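Local coordinates for acid phosphatase (Bacillus anthracis, PDB 2I34), which probably hydrolyses phosphate monoesters at acidic pH, as a magnesium-dependent acid phosphatase of the HAD superfamily, subfamily IIIB, at residues A[60-65]-A[174-179]; A[121-126]-A[162-167]. All coordinates share one frame; numbering follows the deposited sequence.

Interaction 1: residues A[60-65]-A[174-179]; sequences PAIVLD and IVLFFG. With MG (magnesium ion), chain C; WO4 (tungstate(VI)ion), chain D.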
ATOM      1  N   PRO A  60      -4.856   4.107 -28.211  1.00 25.11           N
ATOM      2  CA  PRO A  60      -4.567   3.787 -26.818  1.00 24.83           C
ATOM      3  C   PRO A  60      -5.382   4.609 -25.803  1.00 24.68           C
ATOM      4  O   PRO A  60      -5.646   5.805 -26.017  1.00 24.21           O
ATOM      5  CB  PRO A  60      -3.064   4.068 -26.692  1.00 24.73           C
ATOM      6  CG  PRO A  60      -2.761   5.012 -27.721  1.00 25.20           C
ATOM      7  CD  PRO A  60      -3.711   4.757 -28.868  1.00 25.27           C
ATOM      8  N   ALA A  61      -5.804   3.939 -24.729  1.00 24.16           N
ATOM      9  CA  ALA A  61      -6.369   4.608 -23.549  1.00 23.97           C
ATOM     10  C   ALA A  61      -5.819   4.037 -22.246  1.00 23.80           C
ATOM     11  O   ALA A  61      -5.310   2.918 -22.202  1.00 23.92           O
ATOM     12  CB  ALA A  61      -7.890   4.528 -23.545  1.00 23.87           C
ATOM     13  N   ILE A  62      -5.900   4.841 -21.198  1.00 23.64           N
ATOM     14  CA  ILE A  62      -5.751   4.353 -19.830  1.00 24.15           C
ATOM     15  C   ILE A  62      -7.036   4.644 -19.065  1.00 24.24           C
ATOM     16  O   ILE A  62      -7.769   5.579 -19.399  1.00 24.32           O
ATOM     17  CB  ILE A  62      -4.553   4.973 -19.092  1.00 24.04           C
ATOM     18  CG1 ILE A  62      -4.698   6.498 -18.966  1.00 23.34           C
ATOM     19  CG2 ILE A  62      -3.251   4.586 -19.790  1.00 24.20           C
ATOM     20  CD1 ILE A  62      -3.743   7.123 -17.982  1.00 22.74           C
ATOM     21  N   VAL A  63      -7.297   3.825 -18.048  1.00 23.88           N
ATOM     22  CA  VAL A  63      -8.474   3.951 -17.203  1.00 23.24           C
ATOM     23  C   VAL A  63      -7.989   4.113 -15.757  1.00 23.46           C
ATOM     24  O   VAL A  63      -7.126   3.362 -15.292  1.00 23.21           O
ATOM     25  CB  VAL A  63      -9.399   2.699 -17.330  1.00 22.69           C
ATOM     26  CG1 VAL A  63     -10.425   2.623 -16.222  1.00 22.40           C
ATOM     27  CG2 VAL A  63     -10.084   2.659 -18.709  1.00 22.41           C
ATOM     28  N   LEU A  64      -8.546   5.106 -15.072  1.00 23.56           N
ATOM     29  CA  LEU A  64      -8.305   5.301 -13.656  1.00 24.03           C
ATOM     30  C   LEU A  64      -9.606   5.456 -12.902  1.00 24.48           C
ATOM     31  O   LEU A  64     -10.532   6.152 -13.351  1.00 24.88           O
ATOM     32  CB  LEU A  64      -7.456   6.548 -13.399  1.00 23.75           C
ATOM     33  CG  LEU A  64      -6.188   6.734 -14.244  1.00 24.16           C
ATOM     34  CD1 LEU A  64      -6.467   7.620 -15.454  1.00 23.98           C
ATOM     35  CD2 LEU A  64      -5.055   7.287 -13.372  1.00 22.00           C
ATOM     36  N   ASP A  65      -9.650   4.809 -11.743  1.00 24.65           N
ATOM     37  CA  ASP A  65     -10.559   5.164 -10.665  1.00 24.74           C
ATOM     38  C   ASP A  65     -10.236   6.584 -10.163  1.00 24.65           C
ATOM     39  O   ASP A  65      -9.120   7.069 -10.383  1.00 24.17           O
ATOM     40  CB  ASP A  65     -10.369   4.177  -9.519  1.00 24.57           C
ATOM     41  CG  ASP A  65     -11.177   4.535  -8.320  1.00 24.37           C
ATOM     42  OD1 ASP A  65     -12.413   4.576  -8.464  1.00 24.52           O
ATOM     43  OD2 ASP A  65     -10.588   4.779  -7.228  1.00 25.33           O
ATOM     44  N   ILE A 174      -7.288  -0.387 -24.067  1.00 24.33           N
ATOM     45  CA  ILE A 174      -6.965   0.071 -22.720  1.00 24.41           C
ATOM     46  C   ILE A 174      -5.688  -0.644 -22.295  1.00 24.52           C
ATOM     47  O   ILE A 174      -5.686  -1.874 -22.092  1.00 24.70           O
ATOM     48  CB  ILE A 174      -8.119  -0.189 -21.714  1.00 24.26           C
ATOM     49  CG1 ILE A 174      -9.459   0.357 -22.264  1.00 25.01           C
ATOM     50  CG2 ILE A 174      -7.776   0.438 -20.381  1.00 24.55           C
ATOM     51  CD1 ILE A 174     -10.733   0.064 -21.376  1.00 24.50           C
ATOM     52  N   VAL A 175      -4.596   0.112 -22.197  1.00 24.21           N
ATOM     53  CA  VAL A 175      -3.286  -0.480 -21.948  1.00 24.44           C
ATOM     54  C   VAL A 175      -2.962  -0.583 -20.446  1.00 24.42           C
ATOM     55  O   VAL A 175      -2.159  -1.416 -20.064  1.00 24.26           O
ATOM     56  CB  VAL A 175      -2.147   0.230 -22.740  1.00 24.31           C
ATOM     57  CG1 VAL A 175      -2.437   0.167 -24.224  1.00 24.49           C
ATOM     58  CG2 VAL A 175      -1.925   1.675 -22.280  1.00 24.82           C
ATOM     59  N   LEU A 176      -3.611   0.244 -19.624  1.00 24.24           N
ATOM     60  CA  LEU A 176      -3.414   0.250 -18.179  1.00 24.70           C
ATOM     61  C   LEU A 176      -4.689   0.621 -17.438  1.00 24.51           C
ATOM     62  O   LEU A 176      -5.471   1.444 -17.923  1.00 23.67           O
ATOM     63  CB  LEU A 176      -2.340   1.264 -17.786  1.00 25.23           C
ATOM     64  CG  LEU A 176      -0.891   0.994 -18.177  1.00 25.85           C
ATOM     65  CD1 LEU A 176      -0.131   2.294 -18.135  1.00 26.78           C
ATOM     66  CD2 LEU A 176      -0.248  -0.041 -17.253  1.00 27.00           C
ATOM     67  N   PHE A 177      -4.866  -0.003 -16.264  1.00 24.46           N
ATOM     68  CA  PHE A 177      -5.917   0.335 -15.286  1.00 24.30           C
ATOM     69  C   PHE A 177      -5.263   0.736 -13.972  1.00 24.44           C
ATOM     70  O   PHE A 177      -4.320   0.074 -13.538  1.00 24.16           O
ATOM     71  CB  PHE A 177      -6.828  -0.854 -15.026  1.00 23.84           C
ATOM     72  CG  PHE A 177      -7.583  -1.322 -16.233  1.00 23.75           C
ATOM     73  CD1 PHE A 177      -8.910  -0.949 -16.428  1.00 24.59           C
ATOM     74  CD2 PHE A 177      -6.973  -2.139 -17.172  1.00 23.41           C
ATOM     75  CE1 PHE A 177      -9.613  -1.397 -17.539  1.00 25.09           C
ATOM     76  CE2 PHE A 177      -7.680  -2.597 -18.308  1.00 25.06           C
ATOM     77  CZ  PHE A 177      -8.993  -2.222 -18.485  1.00 23.67           C
ATOM     78  N   PHE A 178      -5.746   1.826 -13.367  1.00 24.12           N
ATOM     79  CA  PHE A 178      -5.261   2.296 -12.076  1.00 24.32           C
ATOM     80  C   PHE A 178      -6.409   2.302 -11.053  1.00 24.35           C
ATOM     81  O   PHE A 178      -7.527   2.778 -11.349  1.00 24.93           O
ATOM     82  CB  PHE A 178      -4.680   3.714 -12.183  1.00 24.36           C
ATOM     83  CG  PHE A 178      -3.467   3.826 -13.097  1.00 23.72           C
ATOM     84  CD1 PHE A 178      -2.195   3.984 -12.569  1.00 23.97           C
ATOM     85  CD2 PHE A 178      -3.618   3.794 -14.478  1.00 23.97           C
ATOM     86  CE1 PHE A 178      -1.088   4.108 -13.403  1.00 24.34           C
ATOM     87  CE2 PHE A 178      -2.524   3.895 -15.322  1.00 24.00           C
ATOM     88  CZ  PHE A 178      -1.249   4.060 -14.777  1.00 25.11           C
ATOM     89  N   GLY A 179      -6.134   1.797  -9.855  1.00 24.00           N
ATOM     90  CA  GLY A 179      -7.143   1.770  -8.793  1.00 24.41           C
ATOM     91  C   GLY A 179      -6.640   1.352  -7.423  1.00 24.55           C
ATOM     92  O   GLY A 179      -5.512   0.855  -7.279  1.00 25.14           O
TER
HETATM   93 MG    MG C 301     -11.189   4.180  -5.376  1.00 11.53          MG
HETATM   94  W   WO4 D 401     -14.224   5.403  -7.001  0.75 21.06           W
HETATM   95  O1  WO4 D 401     -15.781   6.013  -5.847  0.75 18.53           O
HETATM   96  O2  WO4 D 401     -12.792   4.815  -5.687  0.75 18.69           O
HETATM   97  O3  WO4 D 401     -13.832   7.130  -7.925  0.75 14.82           O
HETATM   98  O4  WO4 D 401     -15.054   3.956  -8.144  0.75 15.68           O
HETATM   99  O   HOH W   1     -11.922   3.711  -3.437  1.00 18.11           O
HETATM  100  O   HOH W   2     -11.852   2.337  -6.138  1.00 18.70           O
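Val63 is held by the strand 174-179 through both its N-H and its C=O: its N donates to Leu176 O at 3.0 Å, and its O accepts from Phe178 N at 2.8 Å. The same parallel ladder continues to either end, with Val175 N bonded to Ala61 O and, at the last rung, Asp65 N held by Phe178 O at 3.0 Å with an N-H...O angle of 169°. CA-H...O contacts from Ile174 and Phe177 fall on the carbonyls of Ala61 and Val63. On the face carrying Val63, its CG2 crosses against Ile174 CG2 at 3.6 Å, while the Val63 and Phe177 side chains lie side by side, Val63 CB 3.8 Å from Phe177 CD1. Ile174 CG2 also lies over one face of that ring, toward its rim. On the other face Leu64 and Phe178 run side by side, Leu64 CD2 packing 3.8 Å from Phe178 CB, and the Phe178 ring turns an edge to Val63 O.

The last rung fixes the backbone just where the strand ends. With CG anti to the backbone N (chi1 175°), the carboxylate of Asp65 extends beyond the sheet: OD2 binds magnesium at 2.0 Å, and OD1 lies 2.5 Å from the tungsten of tungstate. Asp67 O and Asp180 OD1 complete the magnesium shell with two waters and a tungstate oxygen, and Thr69 OG1 hydrogen-bonds OD2. Farther out, Phe109 and Leu110 of helix 106-115 cover the face carrying Leu64 and Phe178, and strand 119-125 flanks 59-64 across the sheet. Asp65 and Asp67 fit the HAD signature DxDx(T/V), so the oxygen beside tungsten is probably the nucleophile that attacks phosphorus, with tungstate standing in for the phosphoryl group.

Interaction 2: residues A[121-126]-A[162-167]; sequences YYISNR and EKRREL. With WO4 (tungstate(VI)ion), chain D.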
ATOM      1  N   TYR A 121      -9.612   7.855 -19.315  1.00 23.53           N
ATOM      2  CA  TYR A 121     -10.995   7.734 -18.821  1.00 23.59           C
ATOM      3  C   TYR A 121     -10.994   7.526 -17.322  1.00 23.62           C
ATOM      4  O   TYR A 121     -10.356   6.600 -16.804  1.00 23.71           O
ATOM      5  CB  TYR A 121     -11.758   6.618 -19.551  1.00 23.74           C
ATOM      6  CG  TYR A 121     -11.872   6.956 -21.008  1.00 22.84           C
ATOM      7  CD1 TYR A 121     -12.900   7.783 -21.472  1.00 23.32           C
ATOM      8  CD2 TYR A 121     -10.899   6.536 -21.918  1.00 23.49           C
ATOM      9  CE1 TYR A 121     -12.975   8.150 -22.809  1.00 22.88           C
ATOM     10  CE2 TYR A 121     -10.979   6.887 -23.277  1.00 23.41           C
ATOM     11  CZ  TYR A 121     -12.010   7.704 -23.706  1.00 23.27           C
ATOM     12  OH  TYR A 121     -12.084   8.081 -25.032  1.00 24.18           O
ATOM     13  N   TYR A 122     -11.697   8.426 -16.648  1.00 23.63           N
ATOM     14  CA  TYR A 122     -11.876   8.379 -15.212  1.00 24.12           C
ATOM     15  C   TYR A 122     -13.180   7.636 -14.967  1.00 24.02           C
ATOM     16  O   TYR A 122     -14.274   8.182 -15.127  1.00 23.36           O
ATOM     17  CB  TYR A 122     -11.931   9.791 -14.624  1.00 24.19           C
ATOM     18  CG  TYR A 122     -10.758  10.690 -14.974  1.00 23.22           C
ATOM     19  CD1 TYR A 122      -9.549  10.583 -14.283  1.00 22.40           C
ATOM     20  CD2 TYR A 122     -10.868  11.669 -15.960  1.00 23.37           C
ATOM     21  CE1 TYR A 122      -8.481  11.418 -14.562  1.00 22.27           C
ATOM     22  CE2 TYR A 122      -9.780  12.510 -16.274  1.00 22.92           C
ATOM     23  CZ  TYR A 122      -8.583  12.376 -15.553  1.00 23.95           C
ATOM     24  OH  TYR A 122      -7.488  13.196 -15.799  1.00 24.04           O
ATOM     25  N   ILE A 123     -13.049   6.363 -14.627  1.00 23.93           N
ATOM     26  CA  ILE A 123     -14.197   5.521 -14.421  1.00 24.24           C
ATOM     27  C   ILE A 123     -14.337   5.393 -12.905  1.00 24.13           C
ATOM     28  O   ILE A 123     -13.531   4.726 -12.270  1.00 23.46           O
ATOM     29  CB  ILE A 123     -14.043   4.152 -15.132  1.00 23.77           C
ATOM     30  CG1 ILE A 123     -13.917   4.380 -16.634  1.00 24.77           C
ATOM     31  CG2 ILE A 123     -15.242   3.248 -14.838  1.00 23.81           C
ATOM     32  CD1 ILE A 123     -13.933   3.087 -17.491  1.00 24.98           C
ATOM     33  N   SER A 124     -15.394   6.017 -12.377  1.00 24.54           N
ATOM     34  CA  SER A 124     -15.588   6.234 -10.946  1.00 24.18           C
ATOM     35  C   SER A 124     -17.024   5.915 -10.539  1.00 24.45           C
ATOM     36  O   SER A 124     -17.971   6.201 -11.281  1.00 24.47           O
ATOM     37  CB  SER A 124     -15.284   7.702 -10.616  1.00 24.05           C
ATOM     38  OG  SER A 124     -15.649   8.029  -9.287  1.00 21.97           O
ATOM     39  N   ASN A 125     -17.170   5.345  -9.344  1.00 24.67           N
ATOM     40  CA  ASN A 125     -18.466   5.053  -8.765  1.00 24.51           C
ATOM     41  C   ASN A 125     -19.082   6.195  -7.968  1.00 24.66           C
ATOM     42  O   ASN A 125     -20.105   6.014  -7.325  1.00 24.18           O
ATOM     43  CB  ASN A 125     -18.397   3.761  -7.954  1.00 24.91           C
ATOM     44  CG  ASN A 125     -18.346   2.539  -8.847  1.00 25.66           C
ATOM     45  OD1 ASN A 125     -18.537   2.648 -10.056  1.00 25.86           O
ATOM     46  ND2 ASN A 125     -18.108   1.378  -8.262  1.00 26.56           N
ATOM     47  N   ARG A 126     -18.496   7.387  -8.062  1.00 24.82           N
ATOM     48  CA  ARG A 126     -19.286   8.617  -7.883  1.00 25.05           C
ATOM     49  C   ARG A 126     -20.503   8.516  -8.783  1.00 25.21           C
ATOM     50  O   ARG A 126     -20.425   7.894  -9.836  1.00 25.37           O
ATOM     51  CB  ARG A 126     -18.483   9.865  -8.242  1.00 24.58           C
ATOM     52  CG  ARG A 126     -17.362  10.125  -7.272  1.00 24.79           C
ATOM     53  CD  ARG A 126     -16.524  11.326  -7.677  1.00 24.32           C
ATOM     54  NE  ARG A 126     -15.534  11.637  -6.643  1.00 24.50           N
ATOM     55  CZ  ARG A 126     -15.193  12.862  -6.258  1.00 24.77           C
ATOM     56  NH1 ARG A 126     -15.758  13.928  -6.802  1.00 24.30           N
ATOM     57  NH2 ARG A 126     -14.301  13.028  -5.278  1.00 25.41           N
ATOM     58  N   GLU A 162     -17.814  -2.660 -15.170  1.00 24.22           N
ATOM     59  CA  GLU A 162     -17.556  -3.414 -16.399  1.00 24.18           C
ATOM     60  C   GLU A 162     -18.251  -2.815 -17.624  1.00 23.50           C
ATOM     61  O   GLU A 162     -17.668  -2.791 -18.714  1.00 22.95           O
ATOM     62  CB  GLU A 162     -17.939  -4.884 -16.242  1.00 24.57           C
ATOM     63  CG  GLU A 162     -17.567  -5.768 -17.450  1.00 26.09           C
ATOM     64  CD  GLU A 162     -16.058  -5.818 -17.718  1.00 28.23           C
ATOM     65  OE1 GLU A 162     -15.261  -5.578 -16.790  1.00 28.03           O
ATOM     66  OE2 GLU A 162     -15.671  -6.106 -18.866  1.00 31.00           O
ATOM     67  N   LYS A 163     -19.476  -2.321 -17.454  1.00 22.96           N
ATOM     68  CA  LYS A 163     -20.177  -1.668 -18.570  1.00 22.76           C
ATOM     69  C   LYS A 163     -19.379  -0.488 -19.159  1.00 22.55           C
ATOM     70  O   LYS A 163     -19.314  -0.312 -20.370  1.00 22.09           O
ATOM     71  CB  LYS A 163     -21.571  -1.190 -18.139  1.00 23.01           C
ATOM     72  CG  LYS A 163     -22.373  -0.554 -19.264  1.00 21.79           C
ATOM     73  CD  LYS A 163     -23.674   0.015 -18.775  1.00 20.90           C
ATOM     74  CE  LYS A 163     -24.375   0.802 -19.876  1.00 20.87           C
ATOM     75  NZ  LYS A 163     -25.774   1.163 -19.488  1.00 19.83           N
ATOM     76  N   ARG A 164     -18.803   0.332 -18.293  1.00 22.49           N
ATOM     77  CA  ARG A 164     -18.000   1.470 -18.737  1.00 23.10           C
ATOM     78  C   ARG A 164     -16.642   1.040 -19.311  1.00 23.22           C
ATOM     79  O   ARG A 164     -16.183   1.611 -20.295  1.00 22.87           O
ATOM     80  CB  ARG A 164     -17.830   2.495 -17.598  1.00 23.21           C
ATOM     81  CG  ARG A 164     -19.110   3.284 -17.358  1.00 23.59           C
ATOM     82  CD  ARG A 164     -19.109   3.968 -16.019  1.00 24.50           C
ATOM     83  NE  ARG A 164     -19.479   3.053 -14.944  1.00 24.09           N
ATOM     84  CZ  ARG A 164     -19.201   3.247 -13.657  1.00 23.95           C
ATOM     85  NH1 ARG A 164     -18.517   4.298 -13.244  1.00 23.13           N
ATOM     86  NH2 ARG A 164     -19.594   2.355 -12.767  1.00 25.17           N
ATOM     87  N   ARG A 165     -16.010   0.039 -18.702  1.00 23.33           N
ATOM     88  CA  ARG A 165     -14.783  -0.539 -19.261  1.00 23.53           C
ATOM     89  C   ARG A 165     -14.990  -1.059 -20.662  1.00 23.59           C
ATOM     90  O   ARG A 165     -14.180  -0.781 -21.542  1.00 23.44           O
ATOM     91  CB  ARG A 165     -14.222  -1.660 -18.384  1.00 23.79           C
ATOM     92  CG  ARG A 165     -13.525  -1.143 -17.140  1.00 22.87           C
ATOM     93  CD  ARG A 165     -12.805  -2.254 -16.414  1.00 24.59           C
ATOM     94  NE  ARG A 165     -13.719  -3.229 -15.809  1.00 24.91           N
ATOM     95  CZ  ARG A 165     -14.061  -3.282 -14.521  1.00 24.80           C
ATOM     96  NH1 ARG A 165     -13.590  -2.412 -13.644  1.00 25.25           N
ATOM     97  NH2 ARG A 165     -14.879  -4.234 -14.097  1.00 25.43           N
ATOM     98  N   GLU A 166     -16.074  -1.808 -20.866  1.00 23.64           N
ATOM     99  CA  GLU A 166     -16.351  -2.403 -22.153  1.00 24.07           C
ATOM    100  C   GLU A 166     -16.689  -1.344 -23.203  1.00 23.83           C
ATOM    101  O   GLU A 166     -16.296  -1.495 -24.350  1.00 23.47           O
ATOM    102  CB  GLU A 166     -17.479  -3.445 -22.048  1.00 24.39           C
ATOM    103  CG  GLU A 166     -17.582  -4.392 -23.240  1.00 25.10           C
ATOM    104  CD  GLU A 166     -18.310  -3.800 -24.443  1.00 28.24           C
ATOM    105  OE1 GLU A 166     -19.174  -2.903 -24.248  1.00 31.58           O
ATOM    106  OE2 GLU A 166     -18.030  -4.244 -25.573  0.50 25.92           O
ATOM    107  N   LEU A 167     -17.407  -0.283 -22.821  1.00 23.61           N
ATOM    108  CA  LEU A 167     -17.698   0.812 -23.762  1.00 23.38           C
ATOM    109  C   LEU A 167     -16.404   1.466 -24.245  1.00 23.35           C
ATOM    110  O   LEU A 167     -16.243   1.749 -25.429  1.00 23.30           O
ATOM    111  CB  LEU A 167     -18.603   1.878 -23.142  1.00 23.39           C
TER
HETATM  112  W   WO4 D 401     -14.224   5.403  -7.001  0.75 21.06           W
HETATM  113  O1  WO4 D 401     -15.781   6.013  -5.847  0.75 18.53           O
HETATM  114  O2  WO4 D 401     -12.792   4.815  -5.687  0.75 18.69           O
HETATM  115  O3  WO4 D 401     -13.832   7.130  -7.925  0.75 14.82           O
HETATM  116  O4  WO4 D 401     -15.054   3.956  -8.144  0.75 15.68           O
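Arg164 reaches from helix 162-167 to the C-terminal part of segment 121-126, laying its guanidinium edge against Ser124 and Asn125. Two residues earlier, Glu162 looks away from the strand and holds Arg165: OE1 alone accepts both NE and NH2, side-on and in the guanidinium plane. At Arg164 the chain bends at chi3, which turns the head along the strand. NH2 meets Asn125 OD1 at 2.9 Å, nearly straight at 165°, with amide and guanidinium planes 38° apart; NH1 makes a weak, bent bond to Ser124 O. Ile123 CG2 lies over one guanidinium face, 3.8 Å from NH1. Glu158 forms a salt bridge with NE, and Leu152 O also takes NH1. Arg165 adds its backbone, with Ile123 CD1 3.9 Å from its N.

The bonds to Arg164 probably help to position Ser124 and Asn125, which face tungstate: Asn125 N donates to O4 at 2.8 Å, and Ser124 OG, very close to O3, also accepts Arg126 N in an ST turn. The helix runs nearly antiparallel to the strand, at 167°, on the sheet face that carries Ile123 and Val63, while strands 59-64 and 151-154 flank 119-125.

After helices 21-29 and 31-54, strand 59-64 is the first strand of the sheet and leads to the magnesium site. The chain then passes through helix 106-115 into strand 119-125, its neighbour, paired through backbone hydrogen bonds of Leu64 with Tyr121 and Ile123. After strand 151-154 at the sheet edge, helix 162-171 returns over 119-125, closing the shorter loop of interaction 2. It leads directly into strand 172-179, which pairs with 59-64 and closes the longer loop of interaction 1, which encloses that of interaction 2. The two contacts also meet where Arg165 CD packs 3.5 Å from Phe177 CE1. Together they bring adjacent strands of this Rossmann-like core to one tungstate.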